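Local coordinates for enoyl-acyl carrier protein reductase (Uncultured bacterium, PDB 6KIA) that probably catalyses the NADH-dependent reduction of the enoyl-acyl carrier protein double bond in fatty acid synthesis, and is linked to triclosan resistance, at residues 7-16 and 408-416; 401-409 and 428-437. One frame throughout, in Å; residues are numbered along the deposited sequence.

Contact 1. Residues 7-16 and 408-416; sequences LRDVPQSNIF and PLMFHESSN
An extended N-terminal arm, residues 7-16, lies across the C-terminal part of helix 394-413 and the turn after it, residues 408-416, and P11 and S415 are its main points of touch. The P11 ring packs on L409, H412 and E413. Its CD presses on L409 CD2 at 3.5 Å, tighter than usual for two carbons, and the two side chains cross at about a right angle. Its CB meets E413 OE1 at 3.4 Å. L7 packs its methyls on the same carboxylate, the two side chains sliding past each other in opposite directions. The main partner of E413 is the backbone N of A418, through OE2.

Two direct hydrogen bonds join the segments. H412 ND1 donates to S13 O at 3.0 Å. That bond is bent, 139° at the hydrogen, and the donor stands above the carbonyl plane. I15 N donates to S415 OG at 2.9 Å, in a straighter bond. With OG beside its own backbone N, chi1 -77°, S415 faces the arm. A water also bonds S415 OG, N14 OD1 and F411 O, and so ties three residues together.

N14 makes an Asx turn: OD1 accepts from F16 N, while ND2 donates to F16 O. This double hold fixes the amide, and OD1 lies 3.5 Å from F411 CE2. The rings of F16 and F411 meet obliquely, centroids 5.5 Å apart and planes at 40°.

Beyond the two segments, L7 makes backbone hydrogen bonds with W423 of strand 421-423. F16 meets F156 of strand 155-159, and S415 O accepts from R235 of strand 234-240. F411 packs on helix 34-43. The arm thus joins the C-terminal end of helix 394-413 to the central sheet.

Contact 2. Residues 401-409 and 428-437; sequences LVLEGTGPL and VIAKQLNLMH
L433 lies against G405, where the two helices come closest in this contact. The CA atoms of G405 and I429 are only 5.4 Å apart. G405 has no side chain, which lets I429 and L433 come close to its backbone. L433 CD2 sits 3.5 Å from L401 O and also near G405 N. Q432 also packs on the glycine turn. Its CG touches G405 O at 3.5 Å, and its amide carbon packs against P408 CG. The bend at chi2, 76°, folds the amide back beside P408 and L409. Q432 OE1 is buried here with no polar partner in the model; its nearest neighbour across the contact is L409 CD2.

Apolar contacts continue toward V428. L409 CD1 meets I429 CG1 at 3.7 Å, the two side chains crossing at about a right angle. L409 CD2 reaches V428 CG2. T406 CG2 lies beside I429 CD1, and the two side chains point the same way. T406 OG1 turns back to donate to V402 O, which also takes the backbone bond of T406 N from the opposite face.

At the other end, E404 stretches out to the H437 ring. Its OE2 lies at the ring edge, 2.9 Å from H437 CE1, with the carboxylate and ring planes 66° apart. H437 NE2 is also near OE2 but badly angled for a hydrogen bond. M436 CE touches E404 CG at 3.8 Å. H437 ND1 donates to L433 O at 2.8 Å, nearly straight, which fixes the ring's rotation. W321 of helix 320-331 stacks on that ring.

Helix 309-315 packs on L401, V402 and A430. The segments 401-409 and 428-436 cross almost perpendicularly, at 91° with axes 8.6 Å apart, a close helix-helix crossing made at a glycine.

In the fold
From the N terminus, the chain first lays down the arm 7-16, just before strand 21-25 of the Rossmann-type sheet. Nearly four hundred residues later, helix 394-413 arrives and contact 1 closes that long loop. Contact 2 closes a short one, from 401-409 through strand 421-423 to helix 426-436. The two cross along the chain: 401-409 starts within the loop of contact 1, while 428-437 lies beyond its end. They share P408 and L409, and their centres are about 12 Å apart. They also touch directly: V10 packs on Q432, and the backbone carbonyls of L7 and R8 lie against V428. Together they tie the N-terminal arm, the two C-terminal helices and the edge strand 421-423.

Contact 1. Residues 7-16 and 408-416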
loop_
_atom_site.group_PDB
_atom_site.type_symbol
_atom_site.label_atom_id
_atom_site.label_comp_id
_atom_site.label_asym_id
_atom_site.label_seq_id
_atom_site.Cartn_x
_atom_site.Cartn_y
_atom_site.Cartn_z
ATOM N N LEU A 7 5.138 -12.061 -11.406
ATOM C CA LEU A 7 6.330 -12.740 -10.943
ATOM C C LEU A 7 5.933 -14.163 -10.555
ATOM O O LEU A 7 5.093 -14.361 -9.665
ATOM C CB LEU A 7 6.955 -12.010 -9.745
ATOM C CG LEU A 7 8.257 -12.674 -9.320
ATOM C CD1 LEU A 7 9.257 -12.494 -10.436
ATOM C CD2 LEU A 7 8.764 -12.097 -8.023
ATOM N N ARG A 8 6.495 -15.162 -11.234
ATOM C CA ARG A 8 6.092 -16.542 -10.988
ATOM C C ARG A 8 7.092 -17.331 -10.152
ATOM O O ARG A 8 6.709 -18.205 -9.366
ATOM C CB ARG A 8 5.866 -17.264 -12.320
ATOM C CG ARG A 8 4.722 -16.695 -13.163
ATOM C CD ARG A 8 3.353 -16.987 -12.538
ATOM N NE ARG A 8 2.274 -16.671 -13.477
ATOM C CZ ARG A 8 1.074 -16.211 -13.122
ATOM N NH1 ARG A 8 0.777 -16.018 -11.846
ATOM N NH2 ARG A 8 0.162 -15.943 -14.045
ATOM N N ASP A 9 8.372 -17.039 -10.355
ATOM C CA ASP A 9 9.444 -17.786 -9.704
ATOM C C ASP A 9 10.004 -17.058 -8.484
ATOM O O ASP A 9 10.144 -15.831 -8.473
ATOM C CB ASP A 9 10.576 -18.080 -10.695
ATOM C CG ASP A 9 10.138 -18.967 -11.838
ATOM O OD1 ASP A 9 9.196 -19.774 -11.649
ATOM O OD2 ASP A 9 10.728 -18.850 -12.933
ATOM N N VAL A 10 10.306 -17.836 -7.457
ATOM C CA VAL A 10 10.926 -17.304 -6.259
ATOM C C VAL A 10 12.358 -16.857 -6.558
ATOM O O VAL A 10 13.192 -17.663 -7.001
ATOM C CB VAL A 10 10.911 -18.347 -5.124
ATOM C CG1 VAL A 10 11.721 -17.839 -3.941
ATOM C CG2 VAL A 10 9.463 -18.677 -4.721
ATOM N N PRO A 11 12.648 -15.563 -6.357
ATOM C CA PRO A 11 14.019 -15.079 -6.599
ATOM C C PRO A 11 15.015 -15.609 -5.574
ATOM O O PRO A 11 14.673 -15.821 -4.401
ATOM C CB PRO A 11 13.879 -13.551 -6.498
ATOM C CG PRO A 11 12.696 -13.348 -5.552
ATOM C CD PRO A 11 11.743 -14.488 -5.910
ATOM N N GLN A 12 16.254 -15.817 -6.017
ATOM C CA GLN A 12 17.275 -16.423 -5.157
ATOM C C GLN A 12 18.551 -15.600 -5.033
ATOM O O GLN A 12 19.488 -15.991 -4.324
ATOM C CB GLN A 12 17.638 -17.814 -5.681
ATOM C CG GLN A 12 16.448 -18.715 -5.759
ATOM C CD GLN A 12 16.828 -20.090 -6.225
ATOM O OE1 GLN A 12 17.858 -20.265 -6.884
ATOM N NE2 GLN A 12 16.029 -21.081 -5.856
ATOM N N SER A 13 18.617 -14.476 -5.724
ATOM C CA SER A 13 19.882 -13.741 -5.693
ATOM C C SER A 13 19.837 -12.607 -4.657
ATOM O O SER A 13 18.757 -12.158 -4.231
ATOM C CB SER A 13 20.255 -13.230 -7.095
ATOM O OG SER A 13 19.628 -12.005 -7.413
ATOM N N ASN A 14 21.012 -12.222 -4.165
ATOM C CA ASN A 14 21.135 -11.120 -3.227
ATOM C C ASN A 14 22.484 -10.428 -3.371
ATOM O O ASN A 14 23.532 -11.074 -3.359
ATOM C CB ASN A 14 20.978 -11.565 -1.766
ATOM C CG ASN A 14 21.415 -10.476 -0.780
ATOM O OD1 ASN A 14 20.814 -9.397 -0.734
ATOM N ND2 ASN A 14 22.422 -10.763 0.038
ATOM N N ILE A 15 22.452 -9.111 -3.480
ATOM C CA ILE A 15 23.686 -8.324 -3.547
ATOM C C ILE A 15 23.947 -7.500 -2.288
ATOM O O ILE A 15 24.999 -6.859 -2.168
ATOM C CB ILE A 15 23.660 -7.362 -4.744
ATOM C CG1 ILE A 15 22.549 -6.315 -4.567
ATOM C CG2 ILE A 15 23.459 -8.135 -6.040
ATOM C CD1 ILE A 15 22.574 -5.229 -5.622
ATOM N N PHE A 16 22.998 -7.486 -1.357
ATOM C CA PHE A 16 23.098 -6.594 -0.210
ATOM C C PHE A 16 23.837 -7.242 0.963
ATOM O O PHE A 16 23.674 -8.438 1.261
ATOM C CB PHE A 16 21.700 -6.103 0.214
ATOM C CG PHE A 16 20.974 -5.363 -0.885
ATOM C CD1 PHE A 16 21.315 -4.052 -1.190
ATOM C CD2 PHE A 16 19.958 -5.982 -1.619
ATOM C CE1 PHE A 16 20.674 -3.367 -2.217
ATOM C CE2 PHE A 16 19.310 -5.288 -2.662
ATOM C CZ PHE A 16 19.682 -3.970 -2.942
ATOM N N PRO A 408 10.733 -11.238 1.529
ATOM C CA PRO A 408 11.852 -11.819 0.791
ATOM C C PRO A 408 11.644 -11.751 -0.708
ATOM O O PRO A 408 12.614 -11.591 -1.441
ATOM C CB PRO A 408 11.909 -13.264 1.299
ATOM C CG PRO A 408 10.612 -13.488 1.970
ATOM C CD PRO A 408 10.160 -12.183 2.492
ATOM N N LEU A 409 10.403 -11.869 -1.175
ATOM C CA LEU A 409 10.169 -11.708 -2.600
ATOM C C LEU A 409 10.669 -10.350 -3.097
ATOM O O LEU A 409 11.413 -10.295 -4.073
ATOM C CB LEU A 409 8.677 -11.861 -2.932
ATOM C CG LEU A 409 8.162 -13.312 -2.907
ATOM C CD1 LEU A 409 6.644 -13.360 -3.100
ATOM C CD2 LEU A 409 8.869 -14.168 -3.954
ATOM N N MET A 410 10.262 -9.258 -2.448
ATOM C CA MET A 410 10.667 -7.937 -2.902
ATOM C C MET A 410 12.169 -7.729 -2.651
ATOM O O MET A 410 12.882 -7.206 -3.519
ATOM C CB MET A 410 9.846 -6.861 -2.216
ATOM C CG MET A 410 8.372 -6.925 -2.621
ATOM S SD MET A 410 7.354 -5.763 -1.703
ATOM C CE MET A 410 8.056 -4.161 -2.175
ATOM N N PHE A 411 12.651 -8.185 -1.493
ATOM C CA PHE A 411 14.062 -7.971 -1.144
ATOM C C PHE A 411 14.976 -8.665 -2.145
ATOM O O PHE A 411 15.959 -8.072 -2.627
ATOM C CB PHE A 411 14.354 -8.466 0.278
ATOM C CG PHE A 411 15.750 -8.128 0.746
ATOM C CD1 PHE A 411 16.113 -6.823 1.017
ATOM C CD2 PHE A 411 16.701 -9.133 0.873
ATOM C CE1 PHE A 411 17.439 -6.517 1.425
ATOM C CE2 PHE A 411 18.009 -8.843 1.283
ATOM C CZ PHE A 411 18.365 -7.534 1.566
ATOM N N HIS A 412 14.657 -9.915 -2.493
ATOM C CA HIS A 412 15.519 -10.649 -3.418
ATOM C C HIS A 412 15.300 -10.253 -4.883
ATOM O O HIS A 412 16.265 -10.153 -5.646
ATOM C CB HIS A 412 15.346 -12.165 -3.226
ATOM C CG HIS A 412 15.916 -12.678 -1.940
ATOM N ND1 HIS A 412 17.247 -12.527 -1.607
ATOM C CD2 HIS A 412 15.351 -13.373 -0.922
ATOM C CE1 HIS A 412 17.474 -13.096 -0.435
ATOM N NE2 HIS A 412 16.339 -13.607 0.006
ATOM N N GLU A 413 14.053 -10.009 -5.293
ATOM C CA GLU A 413 13.831 -9.570 -6.655
ATOM C C GLU A 413 14.545 -8.239 -6.908
ATOM O O GLU A 413 15.039 -7.992 -8.009
ATOM C CB GLU A 413 12.337 -9.433 -6.944
ATOM C CG GLU A 413 11.997 -9.155 -8.414
ATOM C CD GLU A 413 12.401 -10.299 -9.348
ATOM O OE1 GLU A 413 12.637 -11.438 -8.880
ATOM O OE2 GLU A 413 12.448 -10.058 -10.566
ATOM N N SER A 414 14.599 -7.373 -5.902
ATOM C CA SER A 414 15.255 -6.082 -6.124
ATOM C C SER A 414 16.756 -6.207 -6.338
ATOM O O SER A 414 17.355 -5.304 -6.886
ATOM C CB SER A 414 14.976 -5.104 -4.993
ATOM O OG SER A 414 13.588 -4.793 -4.914
ATOM N N SER A 415 17.377 -7.307 -5.947
ATOM C CA SER A 415 18.786 -7.436 -6.297
ATOM C C SER A 415 18.958 -7.557 -7.805
ATOM O O SER A 415 19.954 -7.094 -8.352
ATOM C CB SER A 415 19.457 -8.618 -5.593
ATOM O OG SER A 415 19.742 -8.309 -4.237
ATOM N N ASN A 416 18.002 -8.185 -8.474
ATOM C CA ASN A 416 18.047 -8.332 -9.931
ATOM C C ASN A 416 16.651 -8.341 -10.532
ATOM O O ASN A 416 16.127 -9.394 -10.893
ATOM C CB ASN A 416 18.773 -9.624 -10.316
ATOM C CG ASN A 416 18.959 -9.762 -11.816
ATOM O OD1 ASN A 416 19.097 -8.768 -12.529
ATOM N ND2 ASN A 416 18.965 -11.001 -12.301
HETATM O O HOH W 1 12.291 -14.728 -9.769
HETATM O O HOH W 2 17.009 -12.280 -7.199
HETATM O O HOH W 3 18.450 -9.258 -2.253
#

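Contact 2. Residues 401-409 and 428-437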
loop_
_atom_site.group_PDB
_atom_site.type_symbol
_atom_site.label_atom_id
_atom_site.label_comp_id
_atom_site.label_asym_id
_atom_site.label_seq_id
_atom_site.Cartn_x
_atom_site.Cartn_y
_atom_site.Cartn_z
ATOM N N LEU A 401 0.819 -13.482 7.134
ATOM C CA LEU A 401 1.525 -14.373 6.195
ATOM C C LEU A 401 1.954 -13.641 4.919
ATOM O O LEU A 401 3.066 -13.848 4.398
ATOM C CB LEU A 401 0.620 -15.559 5.857
ATOM C CG LEU A 401 0.376 -16.586 6.966
ATOM C CD1 LEU A 401 -0.247 -17.851 6.356
ATOM C CD2 LEU A 401 1.654 -16.960 7.712
ATOM N N VAL A 402 1.082 -12.779 4.401
ATOM C CA VAL A 402 1.419 -12.041 3.183
ATOM C C VAL A 402 2.574 -11.055 3.446
ATOM O O VAL A 402 3.453 -10.918 2.601
ATOM C CB VAL A 402 0.184 -11.300 2.601
ATOM C CG1 VAL A 402 0.605 -10.429 1.408
ATOM C CG2 VAL A 402 -0.852 -12.312 2.138
ATOM N N LEU A 403 2.591 -10.398 4.602
ATOM C CA LEU A 403 3.776 -9.584 4.962
ATOM C C LEU A 403 5.061 -10.412 4.899
ATOM O O LEU A 403 6.101 -10.011 4.262
ATOM C CB LEU A 403 3.616 -8.992 6.374
ATOM C CG LEU A 403 3.114 -7.562 6.514
ATOM C CD1 LEU A 403 1.868 -7.309 5.714
ATOM C CD2 LEU A 403 2.957 -7.184 8.013
ATOM N N GLU A 404 4.975 -11.554 5.575
ATOM C CA GLU A 404 6.091 -12.486 5.702
ATOM C C GLU A 404 6.599 -12.983 4.347
ATOM O O GLU A 404 7.812 -13.114 4.143
ATOM C CB GLU A 404 5.670 -13.681 6.577
ATOM C CG GLU A 404 6.730 -14.738 6.773
ATOM C CD GLU A 404 6.303 -15.810 7.771
ATOM O OE1 GLU A 404 5.165 -15.739 8.290
ATOM O OE2 GLU A 404 7.116 -16.709 8.058
ATOM N N GLY A 405 5.684 -13.244 3.410
ATOM C CA GLY A 405 6.062 -13.771 2.104
ATOM C C GLY A 405 6.535 -12.712 1.114
ATOM O O GLY A 405 7.472 -12.944 0.325
ATOM N N THR A 406 5.887 -11.555 1.134
ATOM C CA THR A 406 6.247 -10.496 0.184
ATOM C C THR A 406 7.602 -9.903 0.540
ATOM O O THR A 406 8.294 -9.400 -0.349
ATOM C CB THR A 406 5.183 -9.367 0.105
ATOM O OG1 THR A 406 5.018 -8.722 1.378
ATOM C CG2 THR A 406 3.841 -9.940 -0.389
ATOM N N GLY A 407 7.978 -9.953 1.820
ATOM C CA GLY A 407 9.275 -9.442 2.268
ATOM C C GLY A 407 10.461 -9.935 1.458
ATOM O O GLY A 407 11.133 -9.163 0.792
ATOM N N PRO A 408 10.733 -11.238 1.529
ATOM C CA PRO A 408 11.852 -11.819 0.791
ATOM C C PRO A 408 11.644 -11.751 -0.708
ATOM O O PRO A 408 12.614 -11.591 -1.441
ATOM C CB PRO A 408 11.909 -13.264 1.299
ATOM C CG PRO A 408 10.612 -13.488 1.970
ATOM C CD PRO A 408 10.160 -12.183 2.492
ATOM N N LEU A 409 10.403 -11.869 -1.175
ATOM C CA LEU A 409 10.169 -11.708 -2.600
ATOM C C LEU A 409 10.669 -10.350 -3.097
ATOM O O LEU A 409 11.413 -10.295 -4.073
ATOM C CB LEU A 409 8.677 -11.861 -2.932
ATOM C CG LEU A 409 8.162 -13.312 -2.907
ATOM C CD1 LEU A 409 6.644 -13.360 -3.100
ATOM C CD2 LEU A 409 8.869 -14.168 -3.954
ATOM N N VAL A 428 2.887 -17.007 -6.146
ATOM C CA VAL A 428 4.314 -16.875 -5.822
ATOM C C VAL A 428 4.509 -16.618 -4.319
ATOM O O VAL A 428 5.496 -17.044 -3.723
ATOM C CB VAL A 428 4.960 -15.783 -6.673
ATOM C CG1 VAL A 428 4.468 -14.376 -6.265
ATOM C CG2 VAL A 428 6.500 -15.891 -6.595
ATOM N N ILE A 429 3.535 -15.986 -3.675
ATOM C CA ILE A 429 3.640 -15.782 -2.241
ATOM C C ILE A 429 3.488 -17.121 -1.488
ATOM O O ILE A 429 4.206 -17.392 -0.524
ATOM C CB ILE A 429 2.586 -14.759 -1.773
ATOM C CG1 ILE A 429 3.012 -13.359 -2.201
ATOM C CG2 ILE A 429 2.339 -14.833 -0.265
ATOM C CD1 ILE A 429 1.853 -12.404 -2.253
ATOM N N ALA A 430 2.594 -17.987 -1.960
ATOM C CA ALA A 430 2.442 -19.302 -1.349
ATOM C C ALA A 430 3.709 -20.136 -1.564
ATOM O O ALA A 430 4.175 -20.812 -0.636
ATOM C CB ALA A 430 1.199 -20.006 -1.922
ATOM N N LYS A 431 4.272 -20.078 -2.767
ATOM C CA LYS A 431 5.549 -20.774 -3.038
ATOM C C LYS A 431 6.649 -20.323 -2.065
ATOM O O LYS A 431 7.329 -21.161 -1.443
ATOM C CB LYS A 431 6.029 -20.521 -4.468
ATOM C CG LYS A 431 5.218 -21.182 -5.563
ATOM C CD LYS A 431 5.840 -20.933 -6.923
ATOM C CE LYS A 431 5.139 -21.731 -8.006
ATOM N NZ LYS A 431 5.642 -21.342 -9.349
ATOM N N GLN A 432 6.807 -19.008 -1.938
ATOM C CA GLN A 432 7.779 -18.427 -1.011
ATOM C C GLN A 432 7.513 -18.890 0.447
ATOM O O GLN A 432 8.435 -19.285 1.167
ATOM C CB GLN A 432 7.760 -16.880 -1.098
ATOM C CG GLN A 432 8.614 -16.283 -0.042
ATOM C CD GLN A 432 10.104 -16.412 -0.371
ATOM O OE1 GLN A 432 10.535 -16.131 -1.488
ATOM N NE2 GLN A 432 10.848 -16.991 0.545
ATOM N N LEU A 433 6.256 -18.875 0.884
ATOM C CA LEU A 433 5.975 -19.210 2.278
ATOM C C LEU A 433 6.195 -20.708 2.560
ATOM O O LEU A 433 6.726 -21.081 3.608
ATOM C CB LEU A 433 4.525 -18.849 2.619
ATOM C CG LEU A 433 4.222 -17.351 2.768
ATOM C CD1 LEU A 433 2.723 -17.088 2.710
ATOM C CD2 LEU A 433 4.828 -16.887 4.096
ATOM N N ASN A 434 5.847 -21.558 1.607
ATOM C CA ASN A 434 6.057 -22.983 1.815
ATOM C C ASN A 434 7.544 -23.285 1.813
ATOM O O ASN A 434 8.005 -24.098 2.605
ATOM C CB ASN A 434 5.291 -23.801 0.785
ATOM C CG ASN A 434 3.809 -23.923 1.142
ATOM O OD1 ASN A 434 3.427 -23.873 2.325
ATOM N ND2 ASN A 434 2.971 -24.026 0.126
ATOM N N LEU A 435 8.297 -22.563 0.979
ATOM C CA LEU A 435 9.736 -22.801 0.890
ATOM C C LEU A 435 10.467 -22.363 2.162
ATOM O O LEU A 435 11.299 -23.110 2.684
ATOM C CB LEU A 435 10.299 -22.073 -0.332
ATOM C CG LEU A 435 11.788 -22.203 -0.642
ATOM C CD1 LEU A 435 12.060 -23.605 -1.159
ATOM C CD2 LEU A 435 12.121 -21.156 -1.685
ATOM N N MET A 436 10.125 -21.181 2.681
ATOM C CA MET A 436 10.632 -20.688 3.961
ATOM C C MET A 436 10.401 -21.612 5.117
ATOM O O MET A 436 11.167 -21.586 6.076
ATOM C CB MET A 436 9.995 -19.339 4.339
ATOM C CG MET A 436 10.101 -18.269 3.323
ATOM S SD MET A 436 9.038 -16.911 3.816
ATOM C CE MET A 436 9.815 -16.336 5.328
ATOM N N HIS A 437 9.333 -22.407 5.049
ATOM C CA HIS A 437 8.951 -23.234 6.184
ATOM C C HIS A 437 9.152 -24.709 5.875
ATOM O O HIS A 437 8.533 -25.568 6.506
ATOM C CB HIS A 437 7.486 -22.985 6.562
ATOM C CG HIS A 437 7.235 -21.628 7.131
ATOM N ND1 HIS A 437 6.947 -20.542 6.337
ATOM C CD2 HIS A 437 7.245 -21.172 8.409
ATOM C CE1 HIS A 437 6.778 -19.475 7.099
ATOM N NE2 HIS A 437 6.957 -19.828 8.358
#